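Long-range contacts in intracellular protein transport protein USO1 (Saccharomyces cerevisiae S288c, PDB 6LSU), which is required for protein transport from the endoplasmic reticulum to the Golgi complex, acting as a homodimeric tether with a globular head and a long coiled-coil tail: residues Gly245-Ser250 / Leu287-Ser292; Lys448-Cys453 / Asn498-Leu503; Val634-Ser639 / Thr718-Asp723. One frame throughout, in Å; residues are numbered along the deposited sequence.

Contact 1: residues Gly245-Ser250 / Leu287-Ser292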
ATOM      1  N   GLY A 245      23.804   8.996  -3.564  1.00 65.66           N
ATOM      2  CA  GLY A 245      23.823   8.675  -2.126  1.00 61.50           C
ATOM      3  C   GLY A 245      22.713   7.745  -1.693  1.00 59.51           C
ATOM      4  O   GLY A 245      22.394   7.744  -0.509  1.00 61.22           O
ATOM      5  N   GLY A 246      22.125   6.985  -2.609  1.00 58.34           N
ATOM      6  CA  GLY A 246      21.112   5.971  -2.275  1.00 55.53           C
ATOM      7  C   GLY A 246      19.885   6.599  -1.637  1.00 59.35           C
ATOM      8  O   GLY A 246      19.453   7.702  -2.051  1.00 61.10           O
ATOM      9  N   LEU A 247      19.334   5.942  -0.629  1.00 64.40           N
ATOM     10  CA  LEU A 247      18.166   6.448   0.134  1.00 60.07           C
ATOM     11  C   LEU A 247      18.404   7.903   0.544  1.00 64.04           C
ATOM     12  O   LEU A 247      17.399   8.693   0.575  1.00 64.34           O
ATOM     13  CB  LEU A 247      17.940   5.556   1.351  1.00 64.52           C
ATOM     14  CG  LEU A 247      16.781   4.565   1.228  1.00 71.38           C
ATOM     15  CD1 LEU A 247      16.566   4.064  -0.194  1.00 65.26           C
ATOM     16  CD2 LEU A 247      16.960   3.409   2.186  1.00 67.00           C
ATOM     17  N   ARG A 248      19.661   8.278   0.815  1.00 63.57           N
ATOM     18  CA  ARG A 248      19.994   9.667   1.235  1.00 66.48           C
ATOM     19  C   ARG A 248      20.050  10.627   0.041  1.00 65.98           C
ATOM     20  O   ARG A 248      20.156  11.820   0.276  1.00 67.54           O
ATOM     21  CB  ARG A 248      21.275   9.668   2.067  1.00 66.16           C
ATOM     22  CG  ARG A 248      21.080   8.977   3.410  1.00 70.43           C
ATOM     23  CD  ARG A 248      22.341   8.843   4.224  1.00 71.09           C
ATOM     24  NE  ARG A 248      22.926   7.522   4.011  1.00 77.77           N
ATOM     25  CZ  ARG A 248      23.587   6.817   4.924  1.00 79.95           C
ATOM     26  NH1 ARG A 248      23.774   7.292   6.146  1.00 75.16           N
ATOM     27  NH2 ARG A 248      24.057   5.623   4.612  1.00 85.74           N
ATOM     28  N   GLY A 249      19.942  10.168  -1.209  1.00 68.78           N
ATOM     29  CA  GLY A 249      19.600  11.090  -2.314  1.00 67.50           C
ATOM     30  C   GLY A 249      18.288  11.808  -2.005  1.00 68.41           C
ATOM     31  O   GLY A 249      17.559  11.413  -1.055  1.00 85.95           O
ATOM     32  N   SER A 250      17.964  12.876  -2.685  1.00 62.59           N
ATOM     33  CA  SER A 250      16.641  13.473  -2.449  1.00 63.28           C
ATOM     34  C   SER A 250      15.771  13.155  -3.673  1.00 62.13           C
ATOM     35  O   SER A 250      15.533  11.893  -3.892  1.00 59.80           O
ATOM     36  CB  SER A 250      16.767  14.912  -2.016  1.00 63.14           C
ATOM     37  OG  SER A 250      17.097  15.746  -3.109  1.00 84.18           O
ATOM     38  N   LEU A 287      17.831  -0.999   0.087  1.00 50.57           N
ATOM     39  CA  LEU A 287      16.902  -1.276   1.189  1.00 48.83           C
ATOM     40  C   LEU A 287      17.684  -1.457   2.498  1.00 49.59           C
ATOM     41  O   LEU A 287      17.181  -1.118   3.577  1.00 57.30           O
ATOM     42  CB  LEU A 287      16.085  -2.518   0.857  1.00 48.59           C
ATOM     43  CG  LEU A 287      14.971  -2.323  -0.166  1.00 48.32           C
ATOM     44  CD1 LEU A 287      14.278  -3.648  -0.486  1.00 49.32           C
ATOM     45  CD2 LEU A 287      13.966  -1.336   0.392  1.00 47.99           C
ATOM     46  N   SER A 288      18.909  -1.922   2.429  1.00 50.40           N
ATOM     47  CA  SER A 288      19.653  -2.317   3.651  1.00 53.13           C
ATOM     48  C   SER A 288      20.391  -1.096   4.212  1.00 53.05           C
ATOM     49  O   SER A 288      20.808  -1.146   5.380  1.00 57.67           O
ATOM     50  CB  SER A 288      20.584  -3.484   3.414  1.00 53.45           C
ATOM     51  OG  SER A 288      21.883  -3.021   3.077  1.00 58.09           O
ATOM     52  N   GLU A 289      20.398   0.023   3.495  1.00 54.88           N
ATOM     53  CA  GLU A 289      21.071   1.250   3.957  1.00 59.01           C
ATOM     54  C   GLU A 289      20.714   1.667   5.384  1.00 58.05           C
ATOM     55  O   GLU A 289      21.589   2.031   6.163  1.00 56.93           O
ATOM     56  CB  GLU A 289      20.812   2.383   2.987  1.00 65.99           C
ATOM     57  CG  GLU A 289      22.016   2.640   2.117  1.00 78.56           C
ATOM     58  CD  GLU A 289      21.673   3.350   0.820  1.00 84.74           C
ATOM     59  OE1 GLU A 289      22.165   2.873  -0.296  1.00 78.56           O
ATOM     60  OE2 GLU A 289      20.939   4.372   0.941  1.00 76.26           O
ATOM     61  N   PRO A 290      19.443   1.715   5.806  1.00 58.68           N
ATOM     62  CA  PRO A 290      19.141   2.225   7.144  1.00 62.92           C
ATOM     63  C   PRO A 290      19.699   1.386   8.313  1.00 61.54           C
ATOM     64  O   PRO A 290      19.677   1.886   9.386  1.00 60.53           O
ATOM     65  CB  PRO A 290      17.621   2.166   7.210  1.00 58.57           C
ATOM     66  CG  PRO A 290      17.192   2.070   5.782  1.00 57.79           C
ATOM     67  CD  PRO A 290      18.254   1.264   5.093  1.00 55.69           C
ATOM     68  N   ILE A 291      20.160   0.161   8.069  1.00 57.47           N
ATOM     69  CA  ILE A 291      20.635  -0.794   9.111  1.00 64.03           C
ATOM     70  C   ILE A 291      22.171  -0.867   9.133  1.00 70.04           C
ATOM     71  O   ILE A 291      22.780  -1.487   8.229  1.00 61.24           O
ATOM     72  CB  ILE A 291      20.033  -2.167   8.836  1.00 62.35           C
ATOM     73  CG1 ILE A 291      18.522  -2.106   8.984  1.00 64.25           C
ATOM     74  CG2 ILE A 291      20.684  -3.204   9.712  1.00 64.60           C
ATOM     75  CD1 ILE A 291      17.835  -2.865   7.876  1.00 75.05           C
ATOM     76  N   SER A 292      22.751  -0.245  10.160  1.00 90.46           N
ATOM     77  CA  SER A 292      24.207  -0.145  10.443  1.00 96.18           C
ATOM     78  C   SER A 292      24.402  -0.032  11.958  1.00101.97           C
ATOM     79  O   SER A 292      23.689   0.809  12.599  1.00 94.36           O
ATOM     80  CB  SER A 292      24.857   1.038   9.719  1.00 91.26           C
ATOM     81  OG  SER A 292      25.282   0.664   8.420  1.00 89.20           O
TER
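L247, in a short 3-10 turn that follows the Schellman motif at G245, faces E289 in the type I beta turn S288-I291, their CA atoms 7.1 Å apart. The E289 side chain, extended beyond CG (chi2 158°), reaches across to the glycine-rich backbone. There its OE2 accepts L247 N at 2.7 Å through the syn lone pair, in a rather bent bond with an N-H...O angle of 138°. CA of G246 lies 3.8 Å from OE1 of E289, and a side chain on G246 would point into this carboxylate. Beside the bond, L247 CD2 rests on P290 CD at 3.8 Å, the two side chains meeting at about a right angle. I307 and F297 extend this apolar patch. Were E289 an alanine, L247 N would probably lose this acceptor and a gap would open beside G246. R248 holds its guanidinium near the aliphatic part of E289, and its NE stays 4.8 Å from E289 OE2, not a salt bridge. OE1 lies close to the like charge of E242, while the R248 guanidinium is nearby; their effects may partly offset each other, and the bond from L247 N links the ARM 4 and ARM 5 segments.

Contact 2: residues Lys448-Cys453 / Asn498-Leu503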
ATOM      1  N   LYS A 448       2.000 -26.478  18.713  1.00 65.35           N
ATOM      2  CA  LYS A 448       3.109 -25.854  19.475  1.00 72.83           C
ATOM      3  C   LYS A 448       2.468 -24.871  20.473  1.00 74.56           C
ATOM      4  O   LYS A 448       2.862 -24.872  21.630  1.00 71.89           O
ATOM      5  CB  LYS A 448       4.119 -25.210  18.515  1.00 79.52           C
ATOM      6  CG  LYS A 448       5.402 -24.672  19.147  1.00 88.56           C
ATOM      7  CD  LYS A 448       5.857 -23.310  18.596  1.00101.04           C
ATOM      8  CE  LYS A 448       5.325 -22.100  19.366  1.00108.21           C
ATOM      9  NZ  LYS A 448       4.969 -20.947  18.487  1.00106.45           N
ATOM     10  N   GLN A 449       1.474 -24.093  20.029  1.00 75.02           N
ATOM     11  CA  GLN A 449       0.820 -23.028  20.837  1.00 71.60           C
ATOM     12  C   GLN A 449       0.102 -23.639  22.044  1.00 69.67           C
ATOM     13  O   GLN A 449       0.176 -23.000  23.116  1.00 62.82           O
ATOM     14  CB  GLN A 449      -0.190 -22.212  20.026  1.00 68.96           C
ATOM     15  CG  GLN A 449       0.450 -21.228  19.082  1.00 65.00           C
ATOM     16  CD  GLN A 449       0.775 -19.930  19.762  1.00 65.57           C
ATOM     17  OE1 GLN A 449      -0.109 -19.212  20.251  1.00 65.58           O
ATOM     18  NE2 GLN A 449       2.049 -19.583  19.734  1.00 59.09           N
ATOM     19  N   VAL A 450      -0.561 -24.794  21.883  1.00 70.83           N
ATOM     20  CA  VAL A 450      -1.277 -25.462  23.017  1.00 73.12           C
ATOM     21  C   VAL A 450      -0.261 -25.992  24.033  1.00 78.26           C
ATOM     22  O   VAL A 450      -0.551 -25.802  25.215  1.00 79.21           O
ATOM     23  CB  VAL A 450      -2.260 -26.561  22.595  1.00 69.43           C
ATOM     24  CG1 VAL A 450      -3.235 -26.044  21.556  1.00 69.85           C
ATOM     25  CG2 VAL A 450      -1.558 -27.803  22.087  1.00 75.81           C
ATOM     26  N   GLN A 451       0.870 -26.596  23.629  1.00 81.95           N
ATOM     27  CA  GLN A 451       1.944 -26.985  24.591  1.00 87.57           C
ATOM     28  C   GLN A 451       2.225 -25.785  25.499  1.00 91.37           C
ATOM     29  O   GLN A 451       2.050 -25.922  26.717  1.00100.73           O
ATOM     30  CB  GLN A 451       3.247 -27.412  23.914  1.00 87.30           C
ATOM     31  CG  GLN A 451       3.091 -28.569  22.939  1.00 95.96           C
ATOM     32  CD  GLN A 451       2.986 -29.914  23.622  1.00110.22           C
ATOM     33  OE1 GLN A 451       2.405 -30.049  24.703  1.00119.14           O
ATOM     34  NE2 GLN A 451       3.556 -30.932  22.984  1.00109.28           N
ATOM     35  N   LEU A 452       2.597 -24.645  24.915  1.00100.17           N
ATOM     36  CA  LEU A 452       3.040 -23.433  25.665  1.00110.88           C
ATOM     37  C   LEU A 452       1.946 -22.983  26.643  1.00107.48           C
ATOM     38  O   LEU A 452       2.299 -22.537  27.738  1.00118.11           O
ATOM     39  CB  LEU A 452       3.396 -22.310  24.685  1.00116.97           C
ATOM     40  CG  LEU A 452       4.820 -22.340  24.121  1.00117.50           C
ATOM     41  CD1 LEU A 452       5.849 -22.070  25.218  1.00117.82           C
ATOM     42  CD2 LEU A 452       5.112 -23.662  23.423  1.00110.37           C
ATOM     43  N   CYS A 453       0.673 -23.102  26.262  1.00113.34           N
ATOM     44  CA  CYS A 453      -0.487 -22.772  27.135  1.00117.27           C
ATOM     45  C   CYS A 453      -0.521 -23.751  28.316  1.00125.45           C
ATOM     46  O   CYS A 453      -0.771 -23.268  29.434  1.00136.04           O
ATOM     47  CB  CYS A 453      -1.821 -22.797  26.392  1.00107.83           C
ATOM     48  SG  CYS A 453      -3.225 -22.245  27.410  1.00 97.47           S
ATOM     49  N   ASN A 498       1.572 -16.071  22.868  1.00 57.61           N
ATOM     50  CA  ASN A 498       0.618 -17.207  22.900  1.00 56.81           C
ATOM     51  C   ASN A 498      -0.822 -16.715  22.782  1.00 54.48           C
ATOM     52  O   ASN A 498      -1.248 -15.870  23.551  1.00 57.54           O
ATOM     53  CB  ASN A 498       0.813 -18.119  24.119  1.00 56.73           C
ATOM     54  CG  ASN A 498       0.117 -19.450  23.903  1.00 56.41           C
ATOM     55  OD1 ASN A 498      -1.111 -19.525  23.844  1.00 61.33           O
ATOM     56  ND2 ASN A 498       0.883 -20.501  23.655  1.00 51.67           N
ATOM     57  N   LEU A 499      -1.517 -17.239  21.787  1.00 57.92           N
ATOM     58  CA  LEU A 499      -2.864 -16.782  21.383  1.00 61.04           C
ATOM     59  C   LEU A 499      -3.868 -17.391  22.354  1.00 60.40           C
ATOM     60  O   LEU A 499      -4.914 -16.773  22.548  1.00 56.96           O
ATOM     61  CB  LEU A 499      -3.156 -17.225  19.943  1.00 58.45           C
ATOM     62  CG  LEU A 499      -2.350 -16.535  18.850  1.00 61.98           C
ATOM     63  CD1 LEU A 499      -2.408 -17.304  17.528  1.00 65.18           C
ATOM     64  CD2 LEU A 499      -2.831 -15.127  18.644  1.00 61.29           C
ATOM     65  N   PHE A 500      -3.570 -18.592  22.864  1.00 62.69           N
ATOM     66  CA  PHE A 500      -4.423 -19.333  23.825  1.00 63.94           C
ATOM     67  C   PHE A 500      -4.411 -18.604  25.168  1.00 70.29           C
ATOM     68  O   PHE A 500      -5.457 -18.461  25.813  1.00 71.07           O
ATOM     69  CB  PHE A 500      -3.955 -20.767  23.929  1.00 60.15           C
ATOM     70  CG  PHE A 500      -4.376 -21.601  22.755  1.00 62.06           C
ATOM     71  CD1 PHE A 500      -5.712 -21.884  22.540  1.00 61.42           C
ATOM     72  CD2 PHE A 500      -3.443 -22.119  21.882  1.00 60.75           C
ATOM     73  CE1 PHE A 500      -6.095 -22.678  21.469  1.00 65.34           C
ATOM     74  CE2 PHE A 500      -3.842 -22.864  20.790  1.00 62.03           C
ATOM     75  CZ  PHE A 500      -5.159 -23.167  20.596  1.00 59.01           C
ATOM     76  N   GLU A 501      -3.244 -18.091  25.539  1.00 63.46           N
ATOM     77  CA  GLU A 501      -3.119 -17.230  26.717  1.00 73.97           C
ATOM     78  C   GLU A 501      -4.190 -16.141  26.624  1.00 74.56           C
ATOM     79  O   GLU A 501      -4.875 -15.954  27.601  1.00 81.06           O
ATOM     80  CB  GLU A 501      -1.709 -16.658  26.810  1.00 85.01           C
ATOM     81  CG  GLU A 501      -1.198 -16.576  28.236  1.00100.24           C
ATOM     82  CD  GLU A 501       0.311 -16.421  28.354  1.00112.46           C
ATOM     83  OE1 GLU A 501       0.867 -16.856  29.394  1.00126.40           O
ATOM     84  OE2 GLU A 501       0.933 -15.876  27.410  1.00125.42           O
ATOM     85  N   VAL A 502      -4.339 -15.456  25.484  1.00 69.01           N
ATOM     86  CA  VAL A 502      -5.307 -14.333  25.368  1.00 64.37           C
ATOM     87  C   VAL A 502      -6.726 -14.913  25.305  1.00 62.58           C
ATOM     88  O   VAL A 502      -7.618 -14.520  26.078  1.00 69.64           O
ATOM     89  CB  VAL A 502      -4.999 -13.456  24.149  1.00 60.75           C
ATOM     90  CG1 VAL A 502      -6.140 -12.495  23.842  1.00 56.33           C
ATOM     91  CG2 VAL A 502      -3.688 -12.710  24.344  1.00 61.69           C
ATOM     92  N   LEU A 503      -6.932 -15.868  24.430  1.00 59.22           N
ATOM     93  CA  LEU A 503      -8.305 -16.366  24.141  1.00 58.80           C
ATOM     94  C   LEU A 503      -8.962 -17.011  25.386  1.00 64.81           C
ATOM     95  O   LEU A 503     -10.217 -16.980  25.457  1.00 68.71           O
ATOM     96  CB  LEU A 503      -8.222 -17.392  23.027  1.00 51.45           C
ATOM     97  CG  LEU A 503      -9.564 -17.949  22.601  1.00 52.02           C
ATOM     98  CD1 LEU A 503     -10.293 -16.914  21.813  1.00 57.67           C
ATOM     99  CD2 LEU A 503      -9.448 -19.219  21.785  1.00 53.40           C
TER
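The side chains of Q449 and N498 run antiparallel, side by side, and each bonds to the other segment's backbone. N498 ND2 donates to Q449 O at 2.7 Å, a nearly straight bond (165°) that lies in the carbonyl plane and in the plane of the N498 amide. That carbonyl also accepts C453 N within its own helix, and so serves two donors. In return, Q449 OE1 takes L499 N at 2.9 Å, approached nearly along the C=O axis. The Q449 chain bends at chi2 (-85°), which turns its amide toward the start of helix 499-504, and NE2 goes on to A497 O. The two amide planes are close to parallel.

The tightly packed part lies around F500. Q449 CB sits at the ring edge, in its plane, 3.7 Å from CD2 of F500. V450 runs alongside the ring, pointing the same way, with its CG1 by F500 CE2. C453 meets the root of the same side chain, its CB 3.8 Å from F500 CB. F524 packs edge-to-face with the ring from helix 514-528, and T542 also touches the F500 side chain.

The other flank is looser. L452 is exposed; its CB lies by N498 ND2, while the rest of the leucine leads away from helix 499-504.

The two helix segments pass 9.1 Å apart at a crossing angle of -61°. N498 is the N-cap of helix 499-504: its OD1 accepts E501 N at 3.1 Å and, weakly, F500 N. An asparagine N-cap that also bonds a neighbouring helix is thus built into ARM 8, within the helical armadillo-type head.

Contact 3: residues Val634-Ser639 / Thr718-Asp723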
ATOM      1  N   VAL A 634     -28.143 -19.782  16.474  1.00 75.14           N
ATOM      2  CA  VAL A 634     -27.165 -20.589  15.689  1.00 72.53           C
ATOM      3  C   VAL A 634     -26.975 -21.890  16.466  1.00 70.97           C
ATOM      4  O   VAL A 634     -27.037 -22.947  15.838  1.00 71.98           O
ATOM      5  CB  VAL A 634     -25.847 -19.820  15.403  1.00 71.51           C
ATOM      6  CG1 VAL A 634     -24.696 -20.746  14.999  1.00 69.04           C
ATOM      7  CG2 VAL A 634     -26.054 -18.748  14.342  1.00 64.06           C
ATOM      8  N   ALA A 635     -26.781 -21.802  17.786  1.00 74.68           N
ATOM      9  CA  ALA A 635     -26.598 -22.974  18.676  1.00 78.65           C
ATOM     10  C   ALA A 635     -27.804 -23.894  18.493  1.00 78.28           C
ATOM     11  O   ALA A 635     -27.621 -25.133  18.486  1.00 75.31           O
ATOM     12  CB  ALA A 635     -26.438 -22.556  20.117  1.00 76.98           C
ATOM     13  N   TYR A 636     -28.999 -23.318  18.311  1.00 73.37           N
ATOM     14  CA  TYR A 636     -30.208 -24.138  18.060  1.00 73.07           C
ATOM     15  C   TYR A 636     -30.025 -24.941  16.758  1.00 74.41           C
ATOM     16  O   TYR A 636     -30.181 -26.169  16.790  1.00 77.11           O
ATOM     17  CB  TYR A 636     -31.492 -23.301  18.074  1.00 74.10           C
ATOM     18  CG  TYR A 636     -32.635 -24.133  17.564  1.00 71.76           C
ATOM     19  CD1 TYR A 636     -32.921 -25.352  18.142  1.00 75.03           C
ATOM     20  CD2 TYR A 636     -33.349 -23.758  16.455  1.00 76.66           C
ATOM     21  CE1 TYR A 636     -33.901 -26.182  17.639  1.00 79.29           C
ATOM     22  CE2 TYR A 636     -34.338 -24.577  15.941  1.00 86.81           C
ATOM     23  CZ  TYR A 636     -34.620 -25.784  16.541  1.00 78.05           C
ATOM     24  OH  TYR A 636     -35.595 -26.586  16.038  1.00 94.61           O
ATOM     25  N   GLU A 637     -29.669 -24.268  15.657  1.00 82.30           N
ATOM     26  CA  GLU A 637     -29.551 -24.817  14.267  1.00 82.71           C
ATOM     27  C   GLU A 637     -28.609 -26.026  14.149  1.00 76.47           C
ATOM     28  O   GLU A 637     -28.777 -26.820  13.204  1.00 67.12           O
ATOM     29  CB  GLU A 637     -28.992 -23.736  13.351  1.00 87.74           C
ATOM     30  CG  GLU A 637     -28.842 -24.190  11.916  1.00 95.72           C
ATOM     31  CD  GLU A 637     -30.118 -24.096  11.104  1.00104.02           C
ATOM     32  OE1 GLU A 637     -30.336 -24.970  10.234  1.00109.39           O
ATOM     33  OE2 GLU A 637     -30.868 -23.120  11.312  1.00102.97           O
ATOM     34  N   PHE A 638     -27.627 -26.166  15.032  1.00 76.79           N
ATOM     35  CA  PHE A 638     -26.662 -27.290  14.949  1.00 79.30           C
ATOM     36  C   PHE A 638     -26.775 -28.124  16.227  1.00 81.81           C
ATOM     37  O   PHE A 638     -25.871 -28.936  16.494  1.00 86.83           O
ATOM     38  CB  PHE A 638     -25.290 -26.701  14.586  1.00 82.85           C
ATOM     39  CG  PHE A 638     -25.331 -25.885  13.306  1.00 74.93           C
ATOM     40  CD1 PHE A 638     -25.445 -26.513  12.073  1.00 71.52           C
ATOM     41  CD2 PHE A 638     -25.318 -24.499  13.328  1.00 74.96           C
ATOM     42  CE1 PHE A 638     -25.514 -25.777  10.896  1.00 68.98           C
ATOM     43  CE2 PHE A 638     -25.368 -23.761  12.147  1.00 75.97           C
ATOM     44  CZ  PHE A 638     -25.458 -24.401  10.928  1.00 69.37           C
ATOM     45  N   SER A 639     -27.878 -27.964  16.972  1.00 85.86           N
ATOM     46  CA  SER A 639     -28.314 -28.873  18.071  1.00 83.85           C
ATOM     47  C   SER A 639     -28.893 -30.157  17.463  1.00 86.12           C
ATOM     48  O   SER A 639     -29.595 -30.061  16.437  1.00 83.77           O
ATOM     49  CB  SER A 639     -29.347 -28.219  18.921  1.00 79.96           C
ATOM     50  OG  SER A 639     -30.539 -28.015  18.161  1.00 76.06           O
ATOM     51  N   THR A 718     -34.015 -17.392  10.046  1.00 84.19           N
ATOM     52  CA  THR A 718     -35.108 -18.405  10.031  1.00 87.57           C
ATOM     53  C   THR A 718     -34.702 -19.671  10.794  1.00 91.61           C
ATOM     54  O   THR A 718     -35.228 -20.763  10.471  1.00 88.59           O
ATOM     55  CB  THR A 718     -35.548 -18.771   8.602  1.00 90.07           C
ATOM     56  OG1 THR A 718     -34.745 -19.811   8.034  1.00 83.22           O
ATOM     57  CG2 THR A 718     -35.539 -17.585   7.666  1.00 92.07           C
ATOM     58  N   ALA A 719     -33.789 -19.566  11.756  1.00 96.26           N
ATOM     59  CA  ALA A 719     -33.310 -20.744  12.507  1.00 99.15           C
ATOM     60  C   ALA A 719     -34.474 -21.291  13.347  1.00102.55           C
ATOM     61  O   ALA A 719     -34.677 -22.521  13.322  1.00 97.97           O
ATOM     62  CB  ALA A 719     -32.108 -20.393  13.351  1.00100.55           C
ATOM     63  N   LEU A 720     -35.199 -20.418  14.060  1.00100.21           N
ATOM     64  CA  LEU A 720     -36.296 -20.817  14.991  1.00106.20           C
ATOM     65  C   LEU A 720     -37.560 -21.154  14.195  1.00115.01           C
ATOM     66  O   LEU A 720     -38.280 -22.091  14.580  1.00116.44           O
ATOM     67  CB  LEU A 720     -36.550 -19.691  15.993  1.00 94.71           C
ATOM     68  CG  LEU A 720     -35.405 -19.440  16.970  1.00 95.50           C
ATOM     69  CD1 LEU A 720     -35.916 -18.832  18.260  1.00 99.66           C
ATOM     70  CD2 LEU A 720     -34.637 -20.714  17.273  1.00 94.45           C
ATOM     71  N   SER A 721     -37.801 -20.420  13.111  1.00130.35           N
ATOM     72  CA  SER A 721     -38.918 -20.659  12.164  1.00134.51           C
ATOM     73  C   SER A 721     -38.753 -22.035  11.508  1.00134.86           C
ATOM     74  O   SER A 721     -37.609 -22.463  11.300  1.00127.21           O
ATOM     75  CB  SER A 721     -39.007 -19.557  11.131  1.00138.64           C
ATOM     76  OG  SER A 721     -38.760 -18.281  11.709  1.00142.38           O
ATOM     77  N   HIS A 722     -39.879 -22.706  11.247  1.00152.12           N
ATOM     78  CA  HIS A 722     -40.021 -23.980  10.487  1.00156.52           C
ATOM     79  C   HIS A 722     -39.497 -25.159  11.322  1.00160.71           C
ATOM     80  O   HIS A 722     -40.282 -26.098  11.553  1.00164.91           O
ATOM     81  CB  HIS A 722     -39.378 -23.865   9.089  1.00158.38           C
ATOM     82  CG  HIS A 722     -40.085 -24.656   8.032  1.00157.25           C
ATOM     83  ND1 HIS A 722     -41.274 -24.232   7.457  1.00155.22           N
ATOM     84  CD2 HIS A 722     -39.789 -25.838   7.447  1.00155.49           C
ATOM     85  CE1 HIS A 722     -41.677 -25.119   6.570  1.00151.35           C
ATOM     86  NE2 HIS A 722     -40.783 -26.115   6.543  1.00153.49           N
ATOM     87  N   ASP A 723     -38.247 -25.094  11.792  1.00159.38           N
ATOM     88  CA  ASP A 723     -37.497 -26.237  12.386  1.00161.86           C
ATOM     89  C   ASP A 723     -38.245 -26.743  13.627  1.00156.50           C
ATOM     90  O   ASP A 723     -38.946 -25.964  14.276  1.00157.84           O
ATOM     91  CB  ASP A 723     -36.037 -25.822  12.625  1.00166.65           C
ATOM     92  CG  ASP A 723     -35.387 -25.064  11.466  1.00162.32           C
ATOM     93  OD1 ASP A 723     -36.119 -24.637  10.546  1.00158.10           O
ATOM     94  OD2 ASP A 723     -34.148 -24.888  11.496  1.00157.49           O
TER
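The ring of Y636 lies with one edge against the backbone of the irregular C-terminal segment, where A719 O meets CE2 of Y636 at 3.3 Å in the plane of the ring. CG of Y636 is anti to the backbone N (chi1 169°), and this swings the ring off the end of helix 622-637 toward residues 718-723. Along the same side, L720 brings its CD2 to CD2 of Y636 at 3.4 Å, approaching the ring at a slant. The CA-CB bond of this leucine leads away from the helix, and the CD2 branch of its side chain makes the return. Further out, the phenol oxygen OH of Y636 lies 3.5 Å from D723 CB, with the carboxylate plane of D723 turned 41° from the ring. F651 meets the Y636 ring from helix 647-658, and Y650 and R647 of that helix touch the Y636 side chain.

F638 is the first residue to leave helix 622-637, so the contact packs the end of this helix, in the helical armadillo-type head, against the irregular chain that follows helix 713-717. A719 and L720 also touch Y663 of helix 660-673.

Beside the tyrosine, E637 bends at chi2 (83°) and brings OE2 to A719 CB at 3.6 Å. Its carboxylate is nearly perpendicular to that of D723, and E637 OE2 comes within 3.7 Å of D723 OD2. Two like charges this close would be expected to raise the proton affinity of one or both groups. R715, in a long and weak ion pair with E637 OE1, may offset some of that repulsion from within helix 713-717.

From the N terminus, the three contacts follow in series, none nested in or crossing another. Contact 1 closes a 36-residue, mostly helical span and joins the loop after helix 233-244 to that after helix 280-287, bridging ARM 4 and ARM 5. Contact 2 stays within ARM 8, returning the chain to helix 439-459 after an intervening segment that is largely not modelled. Contact 3 spans 78 residues and brings the chain's C-terminal end back to helix 622-637. Contacts 1 and 3 lie on opposite sides of the chain's centre, their centres 61 Å apart; contacts 2 and 3 share one side, with nearest atoms about 16 Å apart.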